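Local coordinates for protein phosphoglycolate phosphatase (Lactobacillus plantarum, PDB 2HDO) that probably hydrolyses 2-phosphoglycolate to glycolate and phosphate, as expected of a phosphatase of the haloacid dehalogenase-like (HAD) family, at residues Ala6-Ile11 against Leu142-Ala147; Asn157-Gly162 against Val194-Gln199; Tyr22-Arg27 against Ala76-Gln81; Ser90-Leu95 against Met123-Thr128; Gln169-Gln172 against Asp177-Leu180. All blocks are in the same frame, centred on the assembly; numbering follows the deposited sequence.

Contact 1: residues Ala6-Ile11 against Leu142-Ala147; sequences ALMFDI and LPLLTA. With PO4 (phosphate ion), chain B.
L144 and A147 of helix 142-150 rest on the selenomethionine M8 of strand 6-9. The segment opens at L142, whose carbonyl O accepts two bonds from T146. The backbone N donates one. T146 OG1 donates the other at 2.7 Å to L142 O, from above the carbonyl plane. P143 turns to other strands and lies on V104 and I129. L144 is the first to reach M8. Its CG stands anti to the backbone N (chi1 180°), and from there the CD1 branch reaches the strand. There L144 CD1 meets M8 CG at 4.0 Å, and the two side chains cross obliquely. This is the alpha/beta layering of the Rossmann-like HAD core, with a helix laid over a parallel sheet. Strand 6-9 is an inner strand of that sheet. Just beyond its end, D10 fits the DxDx(T/V) signature, whose first aspartate is the nucleophile in HAD relatives. A phosphate ion, probably from the crystallisation liquor, sits beside D10. I11 N donates to phosphate O2 at 3.2 Å, with an N-H...O angle of 146°. K138 forms a salt bridge with D10 OD1 and also bonds the phosphate. An asparagine in place of D10 would probably cost K138 this salt bridge on the protein side, leaving its ammonium to the phosphate. T146 packs on I129 instead. A147 closes the segment: its CB touches M8 SE at 3.9 Å. The bend of M8 at chi2 (-73°) curls the selenium toward this methyl.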
# COMPACT_ATOMS: atom_id res chain seq x y z
N ALA A 6 10.54 10.65 9.57
CA ALA A 6 9.88 9.38 9.36
C ALA A 6 9.51 9.20 7.91
O ALA A 6 9.13 10.16 7.22
CB ALA A 6 8.61 9.26 10.24
N LEU A 7 9.59 7.94 7.48
CA LEU A 7 9.10 7.49 6.19
C LEU A 7 8.11 6.38 6.42
O LEU A 7 8.44 5.39 7.05
CB LEU A 7 10.22 6.96 5.32
CG LEU A 7 11.35 7.88 4.97
CD1 LEU A 7 12.29 7.11 4.00
CD2 LEU A 7 10.91 9.17 4.38
N MSE A 8 6.88 6.59 5.95
CA MSE A 8 5.85 5.55 5.97
C MSE A 8 5.62 5.07 4.58
O MSE A 8 5.62 5.87 3.66
CB MSE A 8 4.55 6.10 6.54
CG MSE A 8 4.71 6.66 7.91
SE MSE A 8 4.93 5.25 9.26
CE MSE A 8 6.66 5.86 10.13
N PHE A 9 5.42 3.77 4.42
CA PHE A 9 5.29 3.15 3.14
C PHE A 9 3.96 2.39 3.05
O PHE A 9 3.58 1.71 3.97
CB PHE A 9 6.39 2.09 2.89
CG PHE A 9 7.78 2.65 2.83
CD1 PHE A 9 8.48 2.86 4.01
CD2 PHE A 9 8.40 2.97 1.62
CE1 PHE A 9 9.75 3.39 4.00
CE2 PHE A 9 9.69 3.48 1.61
CZ PHE A 9 10.35 3.71 2.80
N ASP A 10 3.31 2.50 1.90
CA ASP A 10 2.31 1.49 1.45
C ASP A 10 3.03 0.23 0.97
O ASP A 10 4.21 0.28 0.67
CB ASP A 10 1.50 2.07 0.29
CG ASP A 10 0.14 1.47 0.18
OD1 ASP A 10 -0.22 0.59 1.01
OD2 ASP A 10 -0.56 1.87 -0.76
N ILE A 11 2.33 -0.91 0.86
CA ILE A 11 2.97 -2.13 0.42
C ILE A 11 2.70 -2.37 -1.06
O ILE A 11 3.62 -2.38 -1.88
CB ILE A 11 2.51 -3.34 1.25
CG1 ILE A 11 2.96 -3.16 2.70
CG2 ILE A 11 3.14 -4.61 0.69
CD1 ILE A 11 2.29 -4.09 3.71
N LEU A 142 -6.78 8.84 9.48
CA LEU A 142 -6.55 8.22 10.78
C LEU A 142 -5.45 7.13 10.77
O LEU A 142 -4.61 7.13 11.66
CB LEU A 142 -7.83 7.61 11.31
CG LEU A 142 -7.71 7.01 12.71
CD1 LEU A 142 -7.25 8.08 13.65
CD2 LEU A 142 -9.02 6.38 13.13
N PRO A 143 -5.46 6.21 9.78
CA PRO A 143 -4.39 5.20 9.85
C PRO A 143 -2.96 5.81 9.76
O PRO A 143 -2.07 5.36 10.46
CB PRO A 143 -4.68 4.31 8.63
CG PRO A 143 -6.13 4.60 8.25
CD PRO A 143 -6.36 6.00 8.63
N LEU A 144 -2.76 6.81 8.89
CA LEU A 144 -1.46 7.48 8.79
C LEU A 144 -1.11 8.26 10.06
O LEU A 144 0.01 8.19 10.56
CB LEU A 144 -1.42 8.38 7.56
CG LEU A 144 -0.16 9.17 7.29
CD1 LEU A 144 1.07 8.28 7.40
CD2 LEU A 144 -0.23 9.85 5.94
N LEU A 145 -2.08 8.98 10.59
CA LEU A 145 -1.84 9.76 11.77
C LEU A 145 -1.59 8.83 12.97
O LEU A 145 -0.81 9.15 13.84
CB LEU A 145 -3.02 10.69 12.03
CG LEU A 145 -3.09 11.84 11.04
CD1 LEU A 145 -4.38 12.63 11.24
CD2 LEU A 145 -1.89 12.76 11.17
N THR A 146 -2.22 7.66 13.00
CA THR A 146 -2.00 6.72 14.08
C THR A 146 -0.57 6.21 14.06
O THR A 146 0.11 6.17 15.07
CB THR A 146 -3.04 5.59 14.02
OG1 THR A 146 -4.34 6.17 14.18
CG2 THR A 146 -2.80 4.57 15.11
N ALA A 147 -0.08 5.90 12.87
CA ALA A 147 1.29 5.42 12.71
C ALA A 147 2.27 6.45 13.20
O ALA A 147 3.19 6.17 13.97
CB ALA A 147 1.57 5.05 11.22
P PO4 B . -1.94 -1.28 0.29
O1 PO4 B . -2.72 -0.28 1.19
O2 PO4 B . -0.65 -1.95 0.80
O3 PO4 B . -1.58 -0.53 -1.02
O4 PO4 B . -2.88 -2.43 -0.08

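Contact 2: residues Asn157-Gly162 against Val194-Gln199; sequences NALFIG and VAHRFQ
L159 and I161 of strand 158-162 meet F198 of strand 196-198 across one face of the parallel HAD core sheet. The two strands are not neighbours, because strand 177-181 runs between them. Their axes come within 9.2 Å at an angle of 37°, so side chains alone bridge the gap. The tight part is apolar and buried. L159 and F198 reach for each other from opposite directions. L159 CD2 comes to the edge of the F198 ring, near its plane, and lies 4.0 Å from F198 CZ. I161 adds its CD1 beside the same end of the ring, 4.2 Å from F198 CE2, at an oblique approach. L159 and I161 are two apart in an extended strand and therefore share a face. F160 between them turns to the other face and packs on helix 165-174.

The looser side is at H196, which is partly exposed, and just before it in the chain stands the exposed A195. H196 touches L159 only with its imidazole edge. Its polar end is engaged elsewhere: NE2 is hydrogen-bonded to Y4 OH. L207 also lies against both L159 and H196. The L159 side chain forks between the two sides. Its CG is anti to the backbone N (chi1 -175°), and from that branch point each methyl takes a different ring. CD2 goes to the phenyl ring, while CD1 lies 4.0 Å from H196 CD2, near the imidazole plane.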
# COMPACT_ATOMS: atom_id res chain seq x y z
N ASN A 157 6.91 16.36 9.65
CA ASN A 157 8.23 15.74 9.57
C ASN A 157 8.24 14.32 9.02
O ASN A 157 9.20 13.59 9.18
CB ASN A 157 8.84 15.75 10.95
CG ASN A 157 9.07 17.16 11.46
OD1 ASN A 157 9.53 18.01 10.71
ND2 ASN A 157 8.73 17.40 12.71
N ALA A 158 7.15 13.97 8.34
CA ALA A 158 6.93 12.68 7.79
C ALA A 158 6.71 12.73 6.26
O ALA A 158 6.23 13.75 5.70
CB ALA A 158 5.78 12.07 8.48
N LEU A 159 7.05 11.63 5.59
CA LEU A 159 6.77 11.45 4.16
C LEU A 159 6.07 10.09 4.01
O LEU A 159 6.60 9.06 4.49
CB LEU A 159 8.05 11.47 3.35
CG LEU A 159 7.92 11.41 1.84
CD1 LEU A 159 7.25 12.59 1.25
CD2 LEU A 159 9.28 11.23 1.27
N PHE A 160 4.92 10.10 3.36
CA PHE A 160 4.20 8.86 3.01
C PHE A 160 4.51 8.54 1.55
O PHE A 160 4.22 9.33 0.66
CB PHE A 160 2.71 9.08 3.26
CG PHE A 160 1.85 7.87 3.12
CD1 PHE A 160 2.29 6.57 3.44
CD2 PHE A 160 0.50 8.01 2.72
CE1 PHE A 160 1.46 5.47 3.29
CE2 PHE A 160 -0.32 6.90 2.62
CZ PHE A 160 0.18 5.63 2.89
N ILE A 161 5.06 7.35 1.34
CA ILE A 161 5.48 6.90 0.04
C ILE A 161 4.54 5.81 -0.44
O ILE A 161 4.35 4.78 0.22
CB ILE A 161 6.93 6.38 0.05
CG1 ILE A 161 7.83 7.52 0.55
CG2 ILE A 161 7.36 5.85 -1.32
CD1 ILE A 161 9.25 7.14 0.78
N GLY A 162 3.91 6.07 -1.58
CA GLY A 162 3.01 5.10 -2.17
C GLY A 162 2.69 5.41 -3.63
O GLY A 162 3.32 6.28 -4.24
N VAL A 194 2.50 16.41 -5.92
CA VAL A 194 3.05 15.73 -4.71
C VAL A 194 4.36 16.40 -4.33
O VAL A 194 4.94 17.16 -5.11
CB VAL A 194 3.28 14.22 -4.99
CG1 VAL A 194 1.98 13.50 -5.33
CG2 VAL A 194 4.26 14.02 -6.13
N ALA A 195 4.84 16.12 -3.13
CA ALA A 195 6.07 16.72 -2.60
C ALA A 195 7.33 16.21 -3.29
O ALA A 195 8.27 16.99 -3.51
CB ALA A 195 6.16 16.48 -1.11
N HIS A 196 7.35 14.91 -3.61
CA HIS A 196 8.50 14.27 -4.22
C HIS A 196 8.00 13.18 -5.14
O HIS A 196 7.00 12.51 -4.89
CB HIS A 196 9.42 13.66 -3.16
CG HIS A 196 9.99 14.67 -2.20
ND1 HIS A 196 10.99 15.55 -2.57
CD2 HIS A 196 9.67 14.96 -0.92
CE1 HIS A 196 11.27 16.34 -1.54
NE2 HIS A 196 10.48 16.01 -0.53
N ARG A 197 8.75 13.01 -6.22
CA ARG A 197 8.49 11.96 -7.16
C ARG A 197 9.77 11.14 -7.29
O ARG A 197 10.87 11.66 -7.50
CB ARG A 197 8.04 12.54 -8.50
CG ARG A 197 6.79 13.39 -8.41
CD ARG A 197 6.32 13.92 -9.79
NE ARG A 197 6.57 12.97 -10.86
CZ ARG A 197 5.67 12.20 -11.47
NH1 ARG A 197 4.36 12.25 -11.21
NH2 ARG A 197 6.11 11.37 -12.41
N PHE A 198 9.62 9.84 -7.12
CA PHE A 198 10.76 8.92 -7.15
C PHE A 198 10.62 7.95 -8.31
O PHE A 198 9.74 7.13 -8.31
CB PHE A 198 10.84 8.13 -5.86
CG PHE A 198 10.87 8.97 -4.63
CD1 PHE A 198 11.92 9.84 -4.42
CD2 PHE A 198 9.86 8.89 -3.66
CE1 PHE A 198 11.96 10.64 -3.29
CE2 PHE A 198 9.92 9.67 -2.53
CZ PHE A 198 10.96 10.53 -2.33
N GLN A 199 11.50 8.09 -9.30
CA GLN A 199 11.48 7.28 -10.51
C GLN A 199 11.80 5.84 -10.18
O GLN A 199 11.23 4.94 -10.74
CB GLN A 199 12.47 7.81 -11.56
CG GLN A 199 12.02 9.09 -12.24
CD GLN A 199 10.71 8.94 -13.03
OE1 GLN A 199 10.51 7.98 -13.80
NE2 GLN A 199 9.80 9.90 -12.84

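Contact 3: residues Tyr22-Arg27 against Ala76-Gln81; sequences YTTVMR and ASHYDQ. With PO4 (phosphate ion), chain C.
T24 and V25 of helix 19-31 face H78 and Q81 in the loop after helix 64-75. Hydrogen bonds run through Q81. Its CG is anti to the backbone N (chi1 -175°), and the extended chain carries the amide to the helix. Q81 NE2 donates to T24 OG1 at 2.9 Å (152°), with the hydroxyl in the amide plane. Q81 OE1 accepts from H78 ND1 at 2.7 Å, nearly along the C=O axis. These bonds fix the amide's rotation. A leucine in place of Q81 would probably leave H78 ND1 without its acceptor and T24 OG1 without this donor, and hold the imidazole less firmly.

H78 also bonds a phosphate ion, probably from the crystallisation liquor. H78 NE2 donates to phosphate O1 at 2.6 Å and 165°, in the ring plane. With both nitrogens donating, H78 is likely cationic.

Carbon contacts flank the ring. V25 CG2 makes an off-centre CH-pi contact, 4.2 Å from the centroid of the H78 ring. T24 CG2 approaches obliquely, 3.8 Å from H78 CE1.

The helices here are consistent with the HAD cap domain inserted after the first core strand. V25 also packs on Y71 and V74 of helix 64-75; the loop leads to strand 83-84.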
# COMPACT_ATOMS: atom_id res chain seq x y z
N TYR A 22 -2.63 -10.21 -7.53
CA TYR A 22 -3.96 -9.62 -7.37
C TYR A 22 -4.88 -10.00 -8.52
O TYR A 22 -6.06 -10.33 -8.31
CB TYR A 22 -3.83 -8.10 -7.31
CG TYR A 22 -5.13 -7.33 -7.44
CD1 TYR A 22 -5.90 -7.08 -6.32
CD2 TYR A 22 -5.57 -6.83 -8.67
CE1 TYR A 22 -7.07 -6.37 -6.41
CE2 TYR A 22 -6.76 -6.13 -8.78
CZ TYR A 22 -7.50 -5.90 -7.65
OH TYR A 22 -8.67 -5.20 -7.72
N THR A 23 -4.34 -9.91 -9.71
CA THR A 23 -5.11 -10.19 -10.90
C THR A 23 -5.62 -11.62 -10.88
O THR A 23 -6.79 -11.87 -11.10
CB THR A 23 -4.32 -9.87 -12.19
OG1 THR A 23 -3.98 -8.47 -12.18
CG2 THR A 23 -5.19 -10.21 -13.42
N THR A 24 -4.72 -12.57 -10.63
CA THR A 24 -5.05 -14.00 -10.58
C THR A 24 -6.12 -14.27 -9.50
O THR A 24 -7.10 -14.95 -9.70
CB THR A 24 -3.76 -14.80 -10.26
OG1 THR A 24 -2.82 -14.64 -11.33
CG2 THR A 24 -4.02 -16.29 -10.06
N VAL A 25 -5.95 -13.66 -8.35
CA VAL A 25 -6.80 -13.93 -7.22
C VAL A 25 -8.17 -13.33 -7.49
O VAL A 25 -9.19 -13.98 -7.33
CB VAL A 25 -6.22 -13.36 -5.92
CG1 VAL A 25 -7.27 -13.46 -4.80
CG2 VAL A 25 -4.89 -14.06 -5.54
N MSE A 26 -8.20 -12.06 -7.89
CA MSE A 26 -9.51 -11.42 -8.20
C MSE A 26 -10.31 -12.17 -9.27
O MSE A 26 -11.55 -12.30 -9.19
CB MSE A 26 -9.30 -9.99 -8.65
CG MSE A 26 -8.83 -9.09 -7.59
SE MSE A 26 -10.24 -8.68 -6.29
CE MSE A 26 -11.41 -7.49 -7.39
N ARG A 27 -9.62 -12.65 -10.28
CA ARG A 27 -10.29 -13.36 -11.38
C ARG A 27 -10.96 -14.61 -10.81
O ARG A 27 -12.09 -14.98 -11.18
CB ARG A 27 -9.31 -13.70 -12.51
CG ARG A 27 -9.98 -14.35 -13.71
CD ARG A 27 -9.02 -14.49 -14.89
NE ARG A 27 -8.67 -13.18 -15.44
CZ ARG A 27 -7.44 -12.68 -15.55
NH1 ARG A 27 -6.36 -13.38 -15.21
NH2 ARG A 27 -7.27 -11.46 -16.05
N ALA A 76 -3.86 -15.92 0.29
CA ALA A 76 -2.87 -16.50 1.20
C ALA A 76 -2.12 -17.70 0.57
O ALA A 76 -1.07 -18.13 1.06
CB ALA A 76 -3.50 -16.87 2.52
N SER A 77 -2.60 -18.19 -0.58
CA SER A 77 -1.85 -19.17 -1.39
C SER A 77 -0.96 -18.61 -2.49
O SER A 77 -0.37 -19.39 -3.24
CB SER A 77 -2.83 -20.13 -2.02
OG SER A 77 -3.29 -20.97 -1.01
N HIS A 78 -0.85 -17.29 -2.59
CA HIS A 78 -0.18 -16.64 -3.73
C HIS A 78 0.97 -15.72 -3.37
O HIS A 78 1.47 -15.01 -4.22
CB HIS A 78 -1.21 -15.91 -4.60
CG HIS A 78 -2.07 -16.85 -5.37
ND1 HIS A 78 -1.74 -17.30 -6.63
CD2 HIS A 78 -3.21 -17.49 -5.02
CE1 HIS A 78 -2.67 -18.15 -7.04
NE2 HIS A 78 -3.57 -18.29 -6.08
N TYR A 79 1.42 -15.74 -2.13
CA TYR A 79 2.53 -14.88 -1.76
C TYR A 79 3.79 -15.16 -2.56
O TYR A 79 4.59 -14.23 -2.79
CB TYR A 79 2.82 -14.99 -0.28
CG TYR A 79 1.65 -14.62 0.59
CD1 TYR A 79 0.99 -13.43 0.40
CD2 TYR A 79 1.21 -15.45 1.60
CE1 TYR A 79 -0.07 -13.07 1.19
CE2 TYR A 79 0.16 -15.10 2.39
CZ TYR A 79 -0.48 -13.90 2.18
OH TYR A 79 -1.52 -13.55 2.96
N ASP A 80 3.99 -16.40 -3.00
CA ASP A 80 5.18 -16.71 -3.83
C ASP A 80 5.12 -16.12 -5.25
O ASP A 80 6.11 -16.16 -5.98
CB ASP A 80 5.43 -18.23 -3.89
N GLN A 81 3.95 -15.62 -5.66
CA GLN A 81 3.75 -14.92 -6.92
C GLN A 81 4.04 -13.43 -6.74
O GLN A 81 3.87 -12.66 -7.68
CB GLN A 81 2.30 -15.16 -7.38
CG GLN A 81 1.81 -14.62 -8.76
CD GLN A 81 0.34 -15.10 -9.12
OE1 GLN A 81 -0.33 -15.78 -8.33
NE2 GLN A 81 -0.13 -14.74 -10.32
P PO4 C . -5.67 -21.13 -5.66
O1 PO4 C . -5.56 -19.92 -6.58
O2 PO4 C . -7.02 -21.18 -4.90
O3 PO4 C . -4.55 -21.12 -4.63
O4 PO4 C . -5.51 -22.35 -6.54

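Contact 4: residues Ser90-Leu95 against Met123-Thr128; sequences SLFEQL and MRMAVT
The F92 ring and the R124 guanidinium are the flat groups that meet the opposing segment. M125 CE comes to the F92 ring obliquely, 3.6 Å from F92 CZ. Through M125 the ring ties helix 88-94 to the edge of the parallel HAD core sheet, where strand 125-129 is outermost. Outside the two segments, F92 also stacks with F121 and meets the ring of F9, on inner strand 6-9, with the planes about 60° apart.

The R124 guanidinium has the backbone O of F92 and the CA of E93 over one face. F92 O is 3.3 Å from R124 NE, but the angle is too poor for a hydrogen bond. The carbonyl lies against the face of the cation. The R124 chain is extended from CG to NE, and this stretch carries the cationic end across to the last turn of the helix. There E93 answers with a salt bridge, long at 3.3 Å from E93 OE1 to R124 NH2. The carboxylate and guanidinium planes are 68° apart, so the groups do not pair flat. E93 points away from the other segment at its CB. A bend at chi2 (-77°) brings the carboxylate back.

The contact has two halves. The charged pair is exposed, while the F92 ring is buried. M125, a selenomethionine, belongs to the inner half. Its chain bends at chi2 and ends with CE 3.7 Å from F92 CE1.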
# COMPACT_ATOMS: atom_id res chain seq x y z
N SER A 90 17.99 -3.02 -1.28
CA SER A 90 19.14 -2.12 -1.21
C SER A 90 18.78 -0.82 -0.54
O SER A 90 19.57 -0.20 0.17
CB SER A 90 19.64 -1.79 -2.60
OG SER A 90 20.02 -2.96 -3.29
N LEU A 91 17.56 -0.36 -0.79
CA LEU A 91 17.09 0.87 -0.20
C LEU A 91 17.10 0.75 1.31
O LEU A 91 17.58 1.63 2.01
CB LEU A 91 15.70 1.21 -0.69
CG LEU A 91 14.98 2.36 0.03
CD1 LEU A 91 15.67 3.67 -0.27
CD2 LEU A 91 13.51 2.37 -0.35
N PHE A 92 16.54 -0.33 1.83
CA PHE A 92 16.42 -0.50 3.27
C PHE A 92 17.80 -0.75 3.96
O PHE A 92 17.97 -0.40 5.13
CB PHE A 92 15.34 -1.55 3.58
CG PHE A 92 13.95 -1.02 3.43
CD1 PHE A 92 13.46 -0.15 4.36
CD2 PHE A 92 13.14 -1.37 2.37
CE1 PHE A 92 12.21 0.41 4.24
CE2 PHE A 92 11.85 -0.84 2.24
CZ PHE A 92 11.38 0.05 3.16
N GLU A 93 18.78 -1.22 3.20
CA GLU A 93 20.17 -1.30 3.69
C GLU A 93 20.81 0.07 3.84
O GLU A 93 21.73 0.23 4.64
CB GLU A 93 21.06 -2.13 2.76
CG GLU A 93 20.53 -3.48 2.29
CD GLU A 93 20.64 -4.54 3.33
OE1 GLU A 93 20.86 -4.20 4.51
OE2 GLU A 93 20.50 -5.74 2.96
N GLN A 94 20.38 1.04 3.04
CA GLN A 94 21.08 2.33 2.97
C GLN A 94 20.35 3.47 3.71
O GLN A 94 20.97 4.47 4.04
CB GLN A 94 21.25 2.74 1.51
CG GLN A 94 22.10 1.81 0.62
CD GLN A 94 23.51 1.64 1.09
OE1 GLN A 94 24.16 2.59 1.56
NE2 GLN A 94 24.03 0.42 0.95
N LEU A 95 19.05 3.34 3.96
CA LEU A 95 18.32 4.43 4.64
C LEU A 95 18.96 4.71 6.02
O LEU A 95 19.34 3.76 6.71
CB LEU A 95 16.85 4.07 4.79
CG LEU A 95 15.98 4.26 3.52
CD1 LEU A 95 14.62 3.59 3.66
CD2 LEU A 95 15.75 5.73 3.22
N MSE A 123 12.20 -6.10 10.01
CA MSE A 123 12.83 -5.87 11.31
C MSE A 123 13.21 -4.41 11.55
O MSE A 123 13.50 -4.03 12.69
CB MSE A 123 14.07 -6.74 11.48
CG MSE A 123 13.79 -8.23 11.45
SE MSE A 123 14.03 -9.13 13.18
CE MSE A 123 15.96 -8.88 13.33
N ARG A 124 13.23 -3.60 10.49
CA ARG A 124 13.55 -2.16 10.60
C ARG A 124 12.32 -1.29 10.80
O ARG A 124 12.43 -0.07 10.96
CB ARG A 124 14.28 -1.66 9.37
CG ARG A 124 15.56 -2.39 9.08
CD ARG A 124 16.37 -1.66 8.02
NE ARG A 124 17.41 -2.55 7.51
CZ ARG A 124 18.65 -2.66 8.00
NH1 ARG A 124 19.07 -1.89 9.01
NH2 ARG A 124 19.49 -3.53 7.45
N MSE A 125 11.14 -1.89 10.72
CA MSE A 125 9.91 -1.16 10.85
C MSE A 125 9.59 -0.85 12.30
O MSE A 125 9.50 -1.74 13.13
CB MSE A 125 8.73 -1.88 10.16
CG MSE A 125 8.90 -2.23 8.70
SE MSE A 125 8.97 -0.62 7.63
CE MSE A 125 9.25 -1.22 5.83
N ALA A 126 9.40 0.43 12.57
CA ALA A 126 9.09 0.92 13.90
C ALA A 126 7.60 0.77 14.23
O ALA A 126 7.23 0.74 15.40
CB ALA A 126 9.50 2.39 14.02
N VAL A 127 6.77 0.74 13.20
CA VAL A 127 5.32 0.63 13.34
C VAL A 127 4.77 0.01 12.06
O VAL A 127 5.32 0.24 10.99
CB VAL A 127 4.65 2.04 13.56
CG1 VAL A 127 4.85 2.95 12.37
CG2 VAL A 127 3.18 1.90 13.90
N THR A 128 3.76 -0.84 12.21
CA THR A 128 2.95 -1.28 11.07
C THR A 128 1.48 -1.09 11.48
O THR A 128 1.05 -1.49 12.56
CB THR A 128 3.20 -2.74 10.64
OG1 THR A 128 2.86 -3.64 11.69
CG2 THR A 128 4.68 -2.96 10.26

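Contact 5: residues Gln169-Gln172 against Asp177-Leu180; sequences QTAQ and DFGL
A171 meets F178 with a single methyl, and that one side-chain pair carries most of the contact. The backbones come close as a result. The CA atoms of A171 and F178 are 6.1 Å apart, a short distance for a helix laid on a strand. A171 CB lies 3.8 Å from F178 CD1 and 4.1 Å from F178 CB. The methyl approaches the ring obliquely, at the corner where the ring joins its stem. F178 has CG anti to the backbone N (chi1 -166°). This directs the ring along the strand, past the methyl, and CD1 is the ring atom that touches it.

The strand alternates here. F178 points to the helix, whereas D177 points away from it. The backbone of D177 lies at the margin of the contact, with its O 4.5 Å from A171 CB. Its carboxylate is bound elsewhere, by a hydrogen bond between D177 OD2 and Y4 OH.

Strand 158-162, helix 165-174 and strand 177-181 form a beta-alpha-beta crossover, and this contact joins its last two elements. A171 also packs on F160 of the first strand. The ring of F178 runs on beside D167 and E168 of the helix. Strand 177-181 is bonded through its backbone to F160 and G162 on one flank and to H196 on the other.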
# COMPACT_ATOMS: atom_id res chain seq x y z
N GLN A 169 -4.61 11.01 -1.14
CA GLN A 169 -5.66 11.68 -0.38
C GLN A 169 -5.52 11.50 1.13
O GLN A 169 -5.83 12.41 1.89
CB GLN A 169 -7.03 11.22 -0.87
CG GLN A 169 -7.36 11.72 -2.28
CD GLN A 169 -8.67 11.14 -2.84
OE1 GLN A 169 -9.28 10.24 -2.23
NE2 GLN A 169 -9.10 11.66 -4.00
N THR A 170 -5.07 10.31 1.55
CA THR A 170 -4.76 10.06 2.97
C THR A 170 -3.75 11.07 3.46
O THR A 170 -3.90 11.70 4.54
CB THR A 170 -4.17 8.65 3.14
OG1 THR A 170 -5.08 7.67 2.65
CG2 THR A 170 -3.86 8.34 4.63
N ALA A 171 -2.67 11.22 2.71
CA ALA A 171 -1.58 12.12 3.08
C ALA A 171 -2.04 13.60 3.15
O ALA A 171 -1.73 14.35 4.10
CB ALA A 171 -0.43 11.95 2.08
N GLN A 172 -2.77 14.01 2.11
CA GLN A 172 -3.30 15.39 2.06
C GLN A 172 -4.16 15.66 3.28
O GLN A 172 -4.01 16.69 3.93
CB GLN A 172 -4.13 15.61 0.79
CG GLN A 172 -3.32 15.77 -0.49
N ASP A 177 3.39 15.19 3.77
CA ASP A 177 3.94 15.19 2.43
C ASP A 177 3.82 13.80 1.80
O ASP A 177 3.94 12.77 2.50
CB ASP A 177 5.42 15.59 2.44
CG ASP A 177 5.65 17.04 2.64
OD1 ASP A 177 4.65 17.83 2.67
OD2 ASP A 177 6.85 17.41 2.78
N PHE A 178 3.62 13.76 0.48
CA PHE A 178 3.55 12.52 -0.26
C PHE A 178 4.71 12.36 -1.22
O PHE A 178 5.09 13.32 -1.90
CB PHE A 178 2.25 12.42 -1.05
CG PHE A 178 1.96 11.06 -1.58
CD1 PHE A 178 1.44 10.11 -0.72
CD2 PHE A 178 2.21 10.70 -2.88
CE1 PHE A 178 1.17 8.86 -1.17
CE2 PHE A 178 1.92 9.44 -3.33
CZ PHE A 178 1.41 8.51 -2.47
N GLY A 179 5.27 11.15 -1.24
CA GLY A 179 6.33 10.75 -2.15
C GLY A 179 5.79 9.67 -3.09
O GLY A 179 5.43 8.56 -2.65
N LEU A 180 5.75 9.97 -4.37
CA LEU A 180 5.18 9.12 -5.35
C LEU A 180 6.22 8.09 -5.74
O LEU A 180 7.33 8.43 -6.18
CB LEU A 180 4.77 9.95 -6.56
CG LEU A 180 4.10 9.12 -7.66
CD1 LEU A 180 2.74 8.65 -7.25
CD2 LEU A 180 4.00 9.91 -8.95

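How the contacts relate
Contacts 1, 2 and 5 are buried and apolar across their segments. All three belong to the parallel core sheet: contacts 1 and 5 lay a helix on it, and contact 2 spans two strands within it. Strand 177-181 of contact 5 runs between the two strands of contact 2, and the centres lie 7 Å apart. Contact 1 touches both: M8 probably hydrogen-bonds to strand 158-162 through its backbone, and L144 packs on T170 and A171. Contact 4 sits at the other edge of the sheet, partly buried, and adds a surface salt bridge. Contact 3 stands apart, its centre about 25 Å from that of contact 1. Its chemistry is mainly polar, with a phosphate beside it as in contact 1.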